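Long-range contact in LRR receptor-like serine/threonine-protein kinase RGI3 (Arabidopsis thaliana, PDB 5HZ0), which acts as a cell-surface receptor for RGF peptide hormones, which maintain the root stem cell niche, and pairs with SERK co-receptors once the peptide is bound: residues Leu165-Leu170 / Ile189-Leu194. The protein carries 5 engineered substitutions. Sequence-based numbering, arbitrary orientation.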
loop_
_atom_site.group_PDB
_atom_site.type_symbol
_atom_site.label_atom_id
_atom_site.label_comp_id
_atom_site.label_asym_id
_atom_site.label_seq_id
_atom_site.Cartn_x
_atom_site.Cartn_y
_atom_site.Cartn_z
ATOM N N LEU A 165 -23.058 9.516 -2.454
ATOM C CA LEU A 165 -22.526 10.724 -1.867
ATOM C C LEU A 165 -21.025 10.670 -1.601
ATOM O O LEU A 165 -20.578 11.307 -0.673
ATOM C CB LEU A 165 -23.364 11.129 -0.652
ATOM C CG LEU A 165 -24.810 11.378 -1.114
ATOM C CD1 LEU A 165 -25.802 11.276 0.024
ATOM C CD2 LEU A 165 -24.911 12.735 -1.809
ATOM N N ALA A 166 -20.313 9.739 -2.219
ATOM C CA ALA A 166 -18.911 9.501 -1.890
ATOM C C ALA A 166 -18.002 10.711 -2.106
ATOM O O ALA A 166 -18.256 11.539 -2.967
ATOM C CB ALA A 166 -18.382 8.307 -2.671
ATOM N N GLU A 167 -16.932 10.788 -1.321
ATOM C CA GLU A 167 -15.986 11.905 -1.387
ATOM C C GLU A 167 -16.667 13.257 -1.244
ATOM O O GLU A 167 -16.443 14.182 -2.024
ATOM C CB GLU A 167 -15.106 11.836 -2.632
ATOM C CG GLU A 167 -14.019 10.816 -2.472
ATOM C CD GLU A 167 -13.069 10.781 -3.633
ATOM O OE1 GLU A 167 -12.753 11.861 -4.166
ATOM O OE2 GLU A 167 -12.643 9.669 -4.020
ATOM N N THR A 168 -17.529 13.337 -0.241
ATOM C CA THR A 168 -18.153 14.584 0.129
ATOM C C THR A 168 -17.817 14.855 1.586
ATOM O O THR A 168 -17.140 14.064 2.246
ATOM C CB THR A 168 -19.685 14.513 -0.032
ATOM O OG1 THR A 168 -20.199 13.473 0.802
ATOM C CG2 THR A 168 -20.059 14.238 -1.473
ATOM N N SER A 169 -18.289 15.982 2.086
ATOM C CA SER A 169 -18.123 16.313 3.490
ATOM C C SER A 169 -19.333 15.936 4.345
ATOM O O SER A 169 -19.492 16.432 5.457
ATOM C CB SER A 169 -17.669 17.751 3.664
ATOM O OG SER A 169 -16.383 17.897 3.084
ATOM N N LEU A 170 -20.228 15.131 3.779
ATOM C CA LEU A 170 -21.398 14.656 4.515
ATOM C C LEU A 170 -21.001 14.080 5.861
ATOM O O LEU A 170 -20.103 13.235 5.948
ATOM C CB LEU A 170 -22.144 13.596 3.716
ATOM C CG LEU A 170 -23.647 13.852 3.673
ATOM C CD1 LEU A 170 -23.983 14.891 2.619
ATOM C CD2 LEU A 170 -24.372 12.572 3.431
ATOM N N ILE A 189 -21.463 5.882 0.252
ATOM C CA ILE A 189 -21.003 7.115 0.858
ATOM C C ILE A 189 -19.697 6.814 1.558
ATOM O O ILE A 189 -19.672 6.580 2.768
ATOM C CB ILE A 189 -22.055 7.580 1.890
ATOM C CG1 ILE A 189 -23.474 7.302 1.350
ATOM C CG2 ILE A 189 -21.871 9.052 2.246
ATOM C CD1 ILE A 189 -24.618 7.801 2.233
ATOM N N TYR A 190 -18.602 7.027 0.838
ATOM C CA TYR A 190 -17.297 6.591 1.301
ATOM C C TYR A 190 -16.290 7.710 1.109
ATOM O O TYR A 190 -16.451 8.542 0.203
ATOM C CB TYR A 190 -16.839 5.299 0.597
ATOM C CG TYR A 190 -16.789 5.357 -0.919
ATOM C CD1 TYR A 190 -15.712 5.918 -1.581
ATOM C CD2 TYR A 190 -17.822 4.809 -1.694
ATOM C CE1 TYR A 190 -15.666 5.959 -2.961
ATOM C CE2 TYR A 190 -17.789 4.844 -3.077
ATOM C CZ TYR A 190 -16.709 5.424 -3.704
ATOM O OH TYR A 190 -16.672 5.471 -5.079
ATOM N N THR A 191 -15.261 7.723 1.961
ATOM C CA THR A 191 -14.283 8.798 1.970
ATOM C C THR A 191 -15.017 10.117 2.193
ATOM O O THR A 191 -14.931 11.053 1.402
ATOM C CB THR A 191 -13.461 8.805 0.677
ATOM O OG1 THR A 191 -13.174 7.445 0.298
ATOM C CG2 THR A 191 -12.160 9.590 0.856
ATOM N N SER A 192 -15.788 10.140 3.270
ATOM C CA SER A 192 -16.596 11.288 3.673
ATOM C C SER A 192 -16.383 11.577 5.159
ATOM O O SER A 192 -15.389 11.140 5.746
ATOM C CB SER A 192 -18.079 11.073 3.361
ATOM O OG SER A 192 -18.354 11.332 1.993
ATOM N N LEU A 193 -17.251 12.412 5.718
ATOM C CA LEU A 193 -17.195 12.807 7.135
ATOM C C LEU A 193 -18.147 12.113 8.128
ATOM O O LEU A 193 -18.311 12.591 9.242
ATOM C CB LEU A 193 -17.227 14.333 7.291
ATOM C CG LEU A 193 -16.039 15.005 6.591
ATOM C CD1 LEU A 193 -16.018 16.510 6.831
ATOM C CD2 LEU A 193 -14.725 14.370 7.013
ATOM N N LEU A 194 -18.839 11.062 7.709
ATOM C CA LEU A 194 -19.794 10.375 8.599
ATOM C C LEU A 194 -19.249 9.912 9.959
ATOM O O LEU A 194 -18.116 9.442 10.060
ATOM C CB LEU A 194 -20.378 9.158 7.903
ATOM C CG LEU A 194 -21.170 9.351 6.616
ATOM C CD1 LEU A 194 -21.502 7.977 6.060
ATOM C CD2 LEU A 194 -22.441 10.174 6.877
#
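Glu167 N donates a nearly straight hydrogen bond to Tyr190 O (2.8 Å, 168° at the hydrogen), tying together equivalent turns of two successive leucine-rich repeats. Further round the turn, Ser192 OG lies 3.0 Å from Thr168 O and 3.1 Å from Thr168 OG1, and its single proton could go to either. Thr168 OG1 in turn gives its own proton to Leu165 O at 2.6 Å; with chi1 at 60° the hydroxyl lies between the backbone N and the carbonyl carbon, turned to Leu165 O. Both side chains are buried. At the far end Leu193 N makes a weak bond to Leu170 O.

The methyl of Ala166 sits over the centre of the Tyr190 ring, a CH-pi contact with Ala166 CB 3.4 Å from the ring centroid. The Glu167 and Thr191 side chains run alongside each other, Glu167 CG to Thr191 CB 3.8 Å, while Ile189 CG2 reaches Leu165 CB in the buried interior of the solenoid.

Ala166, Glu167 and Tyr190 belong to the peptide-recognition motifs, and Ala166 N, Glu167 OE2 and Tyr190 OH each hydrogen-bond the bound peptide. Tyr190 also stacks on Tyr214. The two turns follow the parallel strands 162-164 and 186-188 of the extracellular solenoid and lead into a short, weakly bonded parallel pair, 169-172 and 193-194.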